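Local atomic coordinates of N-formylglutamate amidohydrolase (PDB entry 2Q7S), a protein that binds a zinc ion and probably works as a hydrolase of the N-formylglutamate amidohydrolase family, related to the zinc exopeptidases. Residues D29-S33 with D83-M87; F41-V45 with P126-R130; L50-D55 with P78-I82; E54-V58 with N170-M174; A178-L182 with N225-K229. All blocks are in the same frame, centred on the assembly; numbering follows the deposited sequence.

Contact 1 (D29-S33 with D83-M87). With ZN (zinc ion), chain C.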
# COMPACT_ATOMS: atom_id res chain seq x y z
N ASP A 29 -2.64 3.60 5.17
CA ASP A 29 -2.36 2.19 5.29
C ASP A 29 -1.13 1.71 4.49
O ASP A 29 -0.86 2.22 3.45
CB ASP A 29 -3.58 1.34 5.05
CG ASP A 29 -3.90 1.15 3.64
OD1 ASP A 29 -4.07 2.17 2.95
OD2 ASP A 29 -4.05 -0.03 3.23
N SER A 30 -0.41 0.76 5.09
CA SER A 30 0.76 0.09 4.49
C SER A 30 0.32 -1.39 4.34
O SER A 30 0.56 -2.25 5.24
CB SER A 30 2.00 0.29 5.38
OG SER A 30 3.18 -0.39 4.96
N PRO A 31 -0.25 -1.74 3.18
CA PRO A 31 -0.75 -3.13 2.98
C PRO A 31 0.32 -4.20 2.69
O PRO A 31 0.03 -5.39 2.72
CB PRO A 31 -1.67 -2.99 1.76
CG PRO A 31 -1.12 -1.82 1.03
CD PRO A 31 -0.54 -0.87 2.02
N HIS A 32 1.51 -3.76 2.31
CA HIS A 32 2.52 -4.61 1.75
C HIS A 32 3.76 -4.82 2.57
O HIS A 32 4.65 -5.50 2.11
CB HIS A 32 2.87 -4.05 0.40
CG HIS A 32 1.77 -4.20 -0.58
ND1 HIS A 32 1.72 -3.51 -1.76
CD2 HIS A 32 0.65 -4.98 -0.55
CE1 HIS A 32 0.62 -3.85 -2.42
NE2 HIS A 32 -0.04 -4.75 -1.72
N SER A 33 3.79 -4.23 3.78
CA SER A 33 4.96 -4.23 4.63
C SER A 33 5.06 -5.43 5.57
O SER A 33 6.04 -5.53 6.31
CB SER A 33 5.08 -2.92 5.42
OG SER A 33 3.90 -2.58 6.14
N ASP A 83 -2.94 -10.35 -0.72
CA ASP A 83 -2.62 -8.94 -0.99
C ASP A 83 -3.84 -8.09 -0.66
O ASP A 83 -4.77 -8.07 -1.45
CB ASP A 83 -2.29 -8.75 -2.45
CG ASP A 83 -1.82 -7.37 -2.76
OD1 ASP A 83 -2.09 -6.44 -1.98
OD2 ASP A 83 -1.14 -7.23 -3.80
N PRO A 84 -3.80 -7.34 0.47
CA PRO A 84 -4.96 -6.52 0.80
C PRO A 84 -5.30 -5.38 -0.16
O PRO A 84 -6.38 -4.83 -0.00
CB PRO A 84 -4.64 -5.95 2.18
CG PRO A 84 -3.39 -6.57 2.62
CD PRO A 84 -2.73 -7.17 1.46
N ASN A 85 -4.40 -5.02 -1.07
CA ASN A 85 -4.65 -3.95 -2.04
C ASN A 85 -5.31 -4.45 -3.27
O ASN A 85 -5.39 -3.74 -4.28
CB ASN A 85 -3.34 -3.22 -2.44
CG ASN A 85 -3.38 -1.75 -2.08
OD1 ASN A 85 -4.09 -1.36 -1.16
ND2 ASN A 85 -2.70 -0.94 -2.85
N ARG A 86 -5.71 -5.71 -3.27
CA ARG A 86 -6.47 -6.22 -4.42
C ARG A 86 -7.88 -6.40 -3.94
O ARG A 86 -8.13 -6.53 -2.74
CB ARG A 86 -5.88 -7.54 -4.93
CG ARG A 86 -4.43 -7.43 -5.42
CD ARG A 86 -4.23 -6.44 -6.57
NE ARG A 86 -2.85 -6.37 -7.03
CZ ARG A 86 -1.89 -5.54 -6.58
NH1 ARG A 86 -2.10 -4.65 -5.61
NH2 ARG A 86 -0.67 -5.61 -7.11
N MSE A 87 -8.79 -6.45 -4.90
CA MSE A 87 -10.17 -6.80 -4.65
C MSE A 87 -10.29 -8.30 -4.48
O MSE A 87 -9.49 -9.10 -4.96
CB MSE A 87 -11.05 -6.34 -5.83
CG MSE A 87 -10.92 -4.90 -6.17
SE MSE A 87 -11.75 -3.82 -4.77
CE MSE A 87 -10.33 -3.08 -3.71
ZN ZN C . 3.02 -2.03 -2.54
O HOH W 1 -5.19 -1.72 1.41

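Contact 2 (F41-V45 with P126-R130)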
# COMPACT_ATOMS: atom_id res chain seq x y z
N PHE A 41 1.54 -21.56 4.42
CA PHE A 41 1.85 -21.06 3.08
C PHE A 41 1.87 -22.21 2.07
O PHE A 41 1.20 -22.16 1.05
CB PHE A 41 3.20 -20.30 3.10
CG PHE A 41 3.27 -19.15 2.13
CD1 PHE A 41 2.85 -19.29 0.81
CD2 PHE A 41 3.76 -17.92 2.54
CE1 PHE A 41 2.94 -18.26 -0.07
CE2 PHE A 41 3.84 -16.86 1.65
CZ PHE A 41 3.43 -17.04 0.34
N GLY A 42 2.65 -23.26 2.36
CA GLY A 42 2.75 -24.41 1.46
C GLY A 42 3.32 -24.09 0.08
O GLY A 42 2.87 -24.64 -0.93
N ALA A 43 4.30 -23.18 0.05
CA ALA A 43 4.98 -22.80 -1.18
C ALA A 43 6.10 -23.80 -1.47
O ALA A 43 6.56 -24.48 -0.55
CB ALA A 43 5.55 -21.42 -1.03
N VAL A 44 6.51 -23.91 -2.73
CA VAL A 44 7.72 -24.69 -3.07
C VAL A 44 8.97 -23.80 -3.25
O VAL A 44 10.08 -24.30 -3.43
CB VAL A 44 7.50 -25.56 -4.33
CG1 VAL A 44 6.36 -26.55 -4.09
CG2 VAL A 44 7.22 -24.69 -5.55
N VAL A 45 8.79 -22.48 -3.16
CA VAL A 45 9.88 -21.52 -3.36
C VAL A 45 10.40 -21.02 -2.00
O VAL A 45 9.63 -20.90 -1.04
CB VAL A 45 9.41 -20.34 -4.27
CG1 VAL A 45 8.19 -19.64 -3.67
CG2 VAL A 45 10.52 -19.35 -4.52
N PRO A 126 7.23 -19.37 -10.39
CA PRO A 126 6.20 -20.12 -9.66
C PRO A 126 6.39 -20.08 -8.14
O PRO A 126 7.54 -20.12 -7.67
CB PRO A 126 6.32 -21.56 -10.19
CG PRO A 126 7.12 -21.48 -11.46
CD PRO A 126 7.96 -20.20 -11.37
N ILE A 127 5.27 -19.98 -7.39
CA ILE A 127 5.25 -20.08 -5.93
C ILE A 127 4.85 -21.49 -5.40
O ILE A 127 5.34 -21.90 -4.35
CB ILE A 127 4.34 -18.93 -5.29
CG1 ILE A 127 5.06 -17.58 -5.41
CG2 ILE A 127 4.02 -19.21 -3.84
CD1 ILE A 127 4.21 -16.37 -5.21
N TYR A 128 3.98 -22.22 -6.11
CA TYR A 128 3.45 -23.51 -5.60
C TYR A 128 3.62 -24.65 -6.65
O TYR A 128 3.76 -24.39 -7.85
CB TYR A 128 1.95 -23.42 -5.24
CG TYR A 128 1.54 -22.26 -4.36
CD1 TYR A 128 1.70 -22.31 -2.98
CD2 TYR A 128 0.99 -21.10 -4.91
CE1 TYR A 128 1.34 -21.26 -2.18
CE2 TYR A 128 0.63 -20.02 -4.11
CZ TYR A 128 0.80 -20.11 -2.74
OH TYR A 128 0.44 -19.07 -1.92
N ASP A 129 3.55 -25.90 -6.20
CA ASP A 129 3.65 -27.04 -7.14
C ASP A 129 2.28 -27.67 -7.40
O ASP A 129 2.16 -28.83 -7.85
CB ASP A 129 4.67 -28.07 -6.63
CG ASP A 129 4.18 -28.90 -5.43
OD1 ASP A 129 3.24 -28.48 -4.71
OD2 ASP A 129 4.77 -29.98 -5.21
N ARG A 130 1.24 -26.86 -7.14
CA ARG A 130 -0.12 -27.31 -7.07
C ARG A 130 -1.06 -26.10 -7.14
O ARG A 130 -0.64 -24.95 -6.98
CB ARG A 130 -0.35 -28.04 -5.74
CG ARG A 130 -0.34 -27.04 -4.61
CD ARG A 130 -0.35 -27.61 -3.23
NE ARG A 130 -0.17 -26.48 -2.32
CZ ARG A 130 -1.16 -25.66 -1.96
NH1 ARG A 130 -2.40 -25.88 -2.39
NH2 ARG A 130 -0.91 -24.63 -1.15

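Contact 3 (L50-D55 with P78-I82). With ZN (zinc ion), chain C.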
# COMPACT_ATOMS: atom_id res chain seq x y z
N LEU A 50 10.50 -14.93 -1.96
CA LEU A 50 9.18 -14.29 -1.75
C LEU A 50 9.30 -12.87 -1.17
O LEU A 50 8.53 -11.97 -1.52
CB LEU A 50 8.36 -15.16 -0.80
CG LEU A 50 8.08 -16.59 -1.29
CD1 LEU A 50 7.44 -17.47 -0.20
CD2 LEU A 50 7.22 -16.55 -2.54
N ARG A 51 10.28 -12.69 -0.27
CA ARG A 51 10.59 -11.41 0.31
C ARG A 51 10.68 -10.31 -0.78
O ARG A 51 10.44 -9.12 -0.47
CB ARG A 51 11.85 -11.50 1.19
CG ARG A 51 11.58 -12.31 2.48
CD ARG A 51 12.71 -12.24 3.47
NE ARG A 51 13.10 -10.85 3.81
CZ ARG A 51 12.45 -10.06 4.66
NH1 ARG A 51 11.36 -10.49 5.26
NH2 ARG A 51 12.85 -8.82 4.89
N GLY A 52 10.97 -10.71 -2.03
CA GLY A 52 10.86 -9.84 -3.20
C GLY A 52 9.71 -8.84 -3.19
O GLY A 52 9.96 -7.65 -3.09
N GLY A 53 8.47 -9.34 -3.25
CA GLY A 53 7.22 -8.53 -3.28
C GLY A 53 6.82 -7.76 -2.02
O GLY A 53 5.73 -7.15 -1.96
N GLU A 54 7.68 -7.80 -0.99
CA GLU A 54 7.47 -7.02 0.19
C GLU A 54 7.82 -5.56 -0.05
O GLU A 54 8.89 -5.25 -0.55
CB GLU A 54 8.40 -7.45 1.32
CG GLU A 54 8.29 -8.79 1.85
CD GLU A 54 9.32 -9.03 2.94
OE1 GLU A 54 10.14 -8.12 3.25
OE2 GLU A 54 9.30 -10.13 3.48
N ASP A 55 6.92 -4.69 0.33
CA ASP A 55 7.25 -3.29 0.54
C ASP A 55 7.83 -3.08 1.97
O ASP A 55 7.22 -2.39 2.80
CB ASP A 55 6.02 -2.42 0.41
CG ASP A 55 5.39 -2.52 -0.92
OD1 ASP A 55 5.72 -3.46 -1.71
OD2 ASP A 55 4.48 -1.69 -1.10
N PRO A 78 2.30 -11.35 4.83
CA PRO A 78 2.92 -10.91 3.59
C PRO A 78 1.91 -10.77 2.46
O PRO A 78 0.97 -11.58 2.33
CB PRO A 78 3.96 -12.01 3.30
CG PRO A 78 3.78 -13.07 4.41
CD PRO A 78 2.45 -12.81 5.01
N ARG A 79 2.11 -9.74 1.64
CA ARG A 79 1.23 -9.52 0.50
C ARG A 79 1.27 -10.64 -0.53
O ARG A 79 0.30 -10.77 -1.29
CB ARG A 79 1.51 -8.17 -0.16
CG ARG A 79 2.80 -8.05 -0.87
CD ARG A 79 2.69 -8.41 -2.32
NE ARG A 79 2.00 -7.46 -3.17
CZ ARG A 79 2.55 -6.49 -3.89
NH1 ARG A 79 3.85 -6.24 -3.85
NH2 ARG A 79 1.78 -5.74 -4.67
N VAL A 80 2.41 -11.38 -0.59
CA VAL A 80 2.55 -12.55 -1.45
C VAL A 80 1.73 -13.75 -0.95
O VAL A 80 1.55 -14.73 -1.67
CB VAL A 80 4.03 -12.98 -1.60
CG1 VAL A 80 4.13 -14.25 -2.42
CG2 VAL A 80 4.85 -11.85 -2.24
N TYR A 81 1.26 -13.66 0.29
CA TYR A 81 0.33 -14.65 0.87
C TYR A 81 -1.12 -14.29 0.56
O TYR A 81 -1.89 -15.11 0.02
CB TYR A 81 0.55 -14.72 2.36
CG TYR A 81 -0.28 -15.74 3.11
CD1 TYR A 81 0.00 -17.11 3.03
CD2 TYR A 81 -1.31 -15.33 3.95
CE1 TYR A 81 -0.72 -18.04 3.76
CE2 TYR A 81 -2.07 -16.27 4.65
CZ TYR A 81 -1.76 -17.61 4.58
OH TYR A 81 -2.48 -18.53 5.30
N ILE A 82 -1.50 -13.07 0.92
CA ILE A 82 -2.68 -12.47 0.38
C ILE A 82 -2.48 -10.97 0.35
O ILE A 82 -1.88 -10.41 1.26
CB ILE A 82 -3.95 -12.90 1.13
CG1 ILE A 82 -5.19 -12.37 0.41
CG2 ILE A 82 -3.88 -12.56 2.62
CD1 ILE A 82 -6.55 -13.04 0.95
ZN ZN C . 3.02 -2.03 -2.54

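Contact 4 (E54-V58 with N170-M174). With ZN (zinc ion), chain C.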
# COMPACT_ATOMS: atom_id res chain seq x y z
N GLU A 54 7.68 -7.80 -0.99
CA GLU A 54 7.47 -7.02 0.19
C GLU A 54 7.82 -5.56 -0.05
O GLU A 54 8.89 -5.25 -0.55
CB GLU A 54 8.40 -7.45 1.32
CG GLU A 54 8.29 -8.79 1.85
CD GLU A 54 9.32 -9.03 2.94
OE1 GLU A 54 10.14 -8.12 3.25
OE2 GLU A 54 9.30 -10.13 3.48
N ASP A 55 6.92 -4.69 0.33
CA ASP A 55 7.25 -3.29 0.54
C ASP A 55 7.83 -3.08 1.97
O ASP A 55 7.22 -2.39 2.80
CB ASP A 55 6.02 -2.42 0.41
CG ASP A 55 5.39 -2.52 -0.92
OD1 ASP A 55 5.72 -3.46 -1.71
OD2 ASP A 55 4.48 -1.69 -1.10
N THR A 56 9.01 -3.65 2.18
CA THR A 56 9.62 -3.74 3.52
C THR A 56 9.88 -2.36 4.14
O THR A 56 10.28 -1.40 3.44
CB THR A 56 10.93 -4.58 3.46
OG1 THR A 56 10.77 -5.60 2.49
CG2 THR A 56 11.32 -5.20 4.81
N HIS A 57 9.63 -2.29 5.45
CA HIS A 57 9.84 -1.10 6.30
C HIS A 57 8.96 0.12 6.00
O HIS A 57 9.15 1.14 6.63
CB HIS A 57 11.29 -0.63 6.23
CG HIS A 57 12.30 -1.71 6.41
ND1 HIS A 57 12.33 -2.52 7.52
CD2 HIS A 57 13.35 -2.09 5.63
CE1 HIS A 57 13.32 -3.39 7.40
NE2 HIS A 57 13.97 -3.13 6.28
N VAL A 58 8.03 0.03 5.04
CA VAL A 58 7.23 1.21 4.62
C VAL A 58 6.41 1.75 5.75
O VAL A 58 6.25 2.97 5.92
CB VAL A 58 6.31 0.89 3.40
CG1 VAL A 58 5.21 1.92 3.27
CG2 VAL A 58 7.19 0.86 2.15
N ASN A 170 -2.40 5.55 0.74
CA ASN A 170 -2.07 4.16 0.51
C ASN A 170 -0.55 4.07 0.19
O ASN A 170 -0.08 4.63 -0.80
CB ASN A 170 -2.97 3.68 -0.67
CG ASN A 170 -2.91 2.20 -0.91
OD1 ASN A 170 -2.42 1.75 -1.95
ND2 ASN A 170 -3.41 1.42 0.03
N LEU A 171 0.22 3.40 1.05
CA LEU A 171 1.64 3.59 1.11
C LEU A 171 2.39 2.38 0.60
O LEU A 171 2.11 1.27 1.04
CB LEU A 171 2.05 3.87 2.60
CG LEU A 171 1.33 5.04 3.29
CD1 LEU A 171 1.71 5.17 4.79
CD2 LEU A 171 1.57 6.34 2.57
N HIS A 172 3.39 2.61 -0.26
CA HIS A 172 4.13 1.54 -0.93
C HIS A 172 5.58 1.88 -1.13
O HIS A 172 6.02 3.02 -0.94
CB HIS A 172 3.52 1.25 -2.33
CG HIS A 172 2.12 0.81 -2.26
ND1 HIS A 172 1.76 -0.53 -2.27
CD2 HIS A 172 0.99 1.51 -2.05
CE1 HIS A 172 0.46 -0.61 -2.11
NE2 HIS A 172 -0.03 0.61 -1.97
N SER A 173 6.32 0.85 -1.46
CA SER A 173 7.62 1.02 -2.13
C SER A 173 7.70 0.12 -3.36
O SER A 173 7.04 -0.90 -3.47
CB SER A 173 8.75 0.71 -1.15
OG SER A 173 8.80 -0.67 -0.87
N MSE A 174 8.61 0.46 -4.24
CA MSE A 174 8.72 -0.19 -5.50
C MSE A 174 10.19 -0.46 -5.84
O MSE A 174 11.10 0.31 -5.43
CB MSE A 174 8.04 0.69 -6.56
CG MSE A 174 8.45 2.12 -6.52
SE MSE A 174 7.71 3.19 -7.97
CE MSE A 174 8.91 4.63 -7.50
ZN ZN C . 3.02 -2.03 -2.54

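Contact 5 (A178-L182 with N225-K229)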
# COMPACT_ATOMS: atom_id res chain seq x y z
N ALA A 178 10.80 -1.45 -11.58
CA ALA A 178 9.33 -1.52 -11.66
C ALA A 178 8.78 -1.46 -13.10
O ALA A 178 7.77 -2.09 -13.39
CB ALA A 178 8.70 -0.48 -10.83
N TYR A 179 9.45 -0.72 -14.00
CA TYR A 179 9.02 -0.61 -15.40
C TYR A 179 9.19 -1.95 -16.14
O TYR A 179 8.32 -2.36 -16.89
CB TYR A 179 9.81 0.49 -16.14
CG TYR A 179 9.33 1.94 -15.95
CD1 TYR A 179 8.00 2.29 -16.17
CD2 TYR A 179 10.22 2.95 -15.60
CE1 TYR A 179 7.56 3.60 -16.01
CE2 TYR A 179 9.80 4.27 -15.45
CZ TYR A 179 8.48 4.59 -15.66
OH TYR A 179 8.03 5.88 -15.55
N GLU A 180 10.33 -2.61 -15.93
CA GLU A 180 10.64 -3.91 -16.51
C GLU A 180 9.65 -4.99 -16.04
O GLU A 180 9.14 -5.78 -16.84
CB GLU A 180 12.08 -4.28 -16.12
CG GLU A 180 12.54 -5.71 -16.42
CD GLU A 180 14.05 -5.91 -16.16
OE1 GLU A 180 14.55 -5.53 -15.07
OE2 GLU A 180 14.75 -6.46 -17.04
N ARG A 181 9.40 -5.01 -14.74
CA ARG A 181 8.47 -5.95 -14.12
C ARG A 181 7.00 -5.76 -14.52
O ARG A 181 6.23 -6.73 -14.61
CB ARG A 181 8.53 -5.78 -12.60
CG ARG A 181 9.85 -6.17 -12.00
CD ARG A 181 9.67 -6.42 -10.52
NE ARG A 181 10.91 -6.20 -9.79
CZ ARG A 181 11.55 -7.11 -9.04
NH1 ARG A 181 11.07 -8.34 -8.90
NH2 ARG A 181 12.68 -6.76 -8.43
N LEU A 182 6.59 -4.51 -14.69
CA LEU A 182 5.34 -4.21 -15.35
C LEU A 182 5.75 -4.34 -16.81
O LEU A 182 6.93 -4.50 -17.10
CB LEU A 182 4.84 -2.81 -14.99
CG LEU A 182 4.77 -2.44 -13.50
CD1 LEU A 182 4.64 -0.94 -13.37
CD2 LEU A 182 3.63 -3.15 -12.75
N ASN A 225 1.09 9.23 -11.63
CA ASN A 225 0.38 8.25 -12.49
C ASN A 225 1.25 7.53 -13.51
O ASN A 225 0.77 7.12 -14.59
CB ASN A 225 -0.84 8.91 -13.13
CG ASN A 225 -1.83 9.38 -12.06
OD1 ASN A 225 -2.41 8.56 -11.37
ND2 ASN A 225 -1.95 10.69 -11.88
N ASP A 226 2.49 7.28 -13.12
CA ASP A 226 3.54 6.77 -14.01
C ASP A 226 4.62 6.02 -13.19
O ASP A 226 5.44 6.67 -12.52
CB ASP A 226 4.17 7.94 -14.75
CG ASP A 226 5.17 7.51 -15.81
OD1 ASP A 226 5.39 6.28 -15.97
OD2 ASP A 226 5.74 8.39 -16.49
N PRO A 227 4.60 4.67 -13.20
CA PRO A 227 3.69 3.75 -13.88
C PRO A 227 2.46 3.34 -13.03
O PRO A 227 1.63 2.61 -13.54
CB PRO A 227 4.57 2.53 -14.13
CG PRO A 227 5.50 2.53 -12.92
CD PRO A 227 5.63 3.93 -12.44
N TYR A 228 2.34 3.86 -11.81
CA TYR A 228 1.29 3.48 -10.88
C TYR A 228 0.23 4.55 -10.71
O TYR A 228 0.48 5.59 -10.08
CB TYR A 228 1.87 3.21 -9.50
CG TYR A 228 2.85 2.08 -9.48
CD1 TYR A 228 2.43 0.78 -9.54
CD2 TYR A 228 4.21 2.32 -9.39
CE1 TYR A 228 3.33 -0.25 -9.50
CE2 TYR A 228 5.12 1.29 -9.36
CZ TYR A 228 4.67 0.01 -9.42
OH TYR A 228 5.58 -1.03 -9.37
N LYS A 229 -0.97 4.25 -11.21
CA LYS A 229 -2.12 5.15 -11.16
C LYS A 229 -3.03 4.91 -9.96
O LYS A 229 -3.92 5.71 -9.72
CB LYS A 229 -2.97 5.07 -12.47
CG LYS A 229 -2.18 5.24 -13.74
CD LYS A 229 -3.05 5.23 -15.00
CE LYS A 229 -2.40 6.06 -16.10
NZ LYS A 229 -3.32 6.34 -17.26
O HOH W 2 8.11 7.24 -12.68

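Contact 1 (D29-S33 with D83-M87)
H32 is held at both ring nitrogens: ND1 binds the zinc ion at 2.1 Å, while NE2, the other ring nitrogen, donates to D83 OD1 at 2.7 Å. That bond leaves almost in the plane of the imidazole and reaches the oxygen on its syn side but tilted out of the carboxylate plane, with the ring and carboxylate planes 71° apart. D83 OD1 accepts a second hydrogen bond, from N85 N at 2.9 Å, which closes an Asx turn; the two donors come from opposite faces of the carboxylate. With CG anti to the backbone N (chi1 -174°), D83 reaches back from the start of a type I turn to the histidine. Its other oxygen, OD2, pairs with R79 and lies over the guanidinium face of R86. P31 lays CG over one face of the H32 ring. A water donates to both D29 OD2 and N85 OD1, bridging strand 26-30 to the turn, and N85 ND2 is hydrogen-bonded to N170 of the adjacent strand. A histidine that grips the metal through one nitrogen and a carboxylate through the other is a classic zinc-site arrangement, with D83 in the second shell; D55 and H172 complete the protein ligands.

Contact 2 (F41-V45 with P126-R130)
The two irregular segments come closest at A43 and Y128, whose CA atoms are 4.7 Å apart, and one backbone bond joins them, V44 N to I127 O at 2.8 Å. Side chains pack around that bond. I127 makes several of the contacts: CG2 lies anti to the backbone N and meets A43 CB at 3.9 Å and F41 CE1 as well, whereas CG1 touches V45 CG1 at 4.1 Å. The same CG2 also sits over one face of the Y128 ring. F41 and Y128 cross at about a right angle, and the closest approach is from F41 CE1 to Y128 OH, 3.2 Å. The tyrosine hydroxyl is hydrogen-bonded to R140 of the long helix 134-163, so the phenol is fixed at its far end. Along its edge the Y128 ring meets the backbone carbonyl of G42, with CD1 3.3 Å from G42 O. Farther out, V44 CG1 presses on D129 CB at 3.4 Å, crossing it at about a right angle. R130 turns the edge of its guanidinium toward the carbonyls of F41 and G42, but its salt bridge is with E136. With one direct hydrogen bond against many carbon contacts, the chemistry implies that shape and apolar burial, more than polar pairing, hold these surface loops together, about 24 Å from the centre of the chain.

Contact 3 (L50-D55 with P78-I82)
G53 O is wrapped by the side chain of R79. NH1 donates to it at 2.8 Å with an N-H...O angle of 158°, arriving in the carbonyl plane on a lone pair, and the bond stays close to the guanidinium plane. CG and CD of the same arginine lie against this oxygen too, CD 3.3 Å from G53 O. The curl comes from the torsions: CG sits between the backbone N and the carbonyl carbon (chi1 69°), and the chain bends again at chi2 and chi3, which brings the edge of the guanidinium round to the carbonyl. NE is held by D83, so the head group is fixed from two directions. D55 OD1 is 4.0 Å from R79 NH1, a long ionic pair in which the oxygen stands well out of the guanidinium plane and the two flat groups are perpendicular; the stronger partner of D55 OD1 is R253. The other carboxylate oxygen, D55 OD2, binds the zinc ion at 2.1 Å. Behind this polar end, V80 packs beside the 3-10 segment 51-53. It is modelled in two conformers; in the one described here CG1 meets L50 CD2 at 3.9 Å, the two side chains crossing at about a right angle, while CG2 lies 3.8 Å from L50 O and close to the CA of G53. All the touching residues are buried. The arrangement is that of a zinc site with its second shell: a metal-binding aspartate on a loop whose carbonyl is clasped by an arginine, which is tied in turn to the aspartate behind H32.

Contact 4 (E54-V58 with N170-M174)
V58, D55 and S173 bury the most surface here, where the loop leading into helix 58-61 lies against the end of strand 166-174, a central strand of the mixed sheet, and two of the three protein ligands of the zinc site come together. V58 is the apolar part. Its CG1 packs on L171 CB at 3.8 Å, and its CG2 sits against S173 CB at 3.7 Å, so the valine's two methyls span L171 to S173 on one side of the strand. D55, centre of an inverse gamma turn and first residue of a type II turn, aims its carboxylate at the strand. S173 N donates to OD2 at 3.2 Å from well above the carboxylate plane, leaving that oxygen shared between a backbone N-H and the metal. S173 brings its OG to 3.5 Å from D55 CB; the hydroxyl itself is hydrogen-bonded to Y256 and R253. H172 points away from the loop, yet meets D55 at the zinc ion, which its ND1 binds at 2.0 Å. At its other nitrogen the ring is steadied by N170 two residues back: H172 NE2 donates to N170 OD1 at 2.6 Å, almost in the ring plane but 55° above the amide plane.

Contact 5 (A178-L182 with N225-K229)
A178 opens the helical turn with its methyl group facing Y228, CB lying 3.5 Å from the tyrosine OH. Next comes Y179, which carries the polar bond. Its OH donates to D226 OD1 at 2.7 Å, and the oxygen lies at the edge of the phenol ring in its plane, whereas the hydroxyl meets the carboxylate from above, the two planes being 60° apart. D226 has CG anti to its own N (chi1 -174°), which carries the carboxylate out to the phenol. A water supports the pair, donating to Y179 OH and to the backbone carbonyl oxygen D226 O, so the hydroxyl is tied to the side chain directly and to the main chain through the water. The Y179 ring also crosses P227 at about a right angle, CE1 touching P227 CB at 3.7 Å; a cis peptide bond precedes this proline. E180 and R181 turn to N177 instead. L182, where the chain leaves the helix, closes the contact through one methyl: CD1 touches P227 CB, at 3.6 Å, and also the Y228 ring, with CZ at 4.1 Å. Around this, helix 178-181 follows soon after strand 166-174, and the 225-229 loop runs from the outermost strand 222-224 toward helix 233-237. P227 and Y228 rest on V194 of the neighbouring strand 193-196, and the Y228 side chain lies about 7 Å from the zinc ion, near the metal site without binding it.

From the N terminus, strand 26-30 runs into contact 1, which closes a loop on 83-87 and encloses contact 3. Contact 2 starts inside that loop at 41-45 but closes only at 126-130, so it crosses contact 1 and also encloses contact 3. Contact 4 starts from the same stretch as contact 3, sharing E54 and D55, and crosses contacts 1 and 2 to reach strand 166-174, neighbour of 26-30 in the sheet. Contacts 1, 3 and 4 meet at the zinc ion; contact 2 extends contact 3 outward through apolar side chains. Contact 5 opens after all these have closed and touches contact 4 through M174 and Y228.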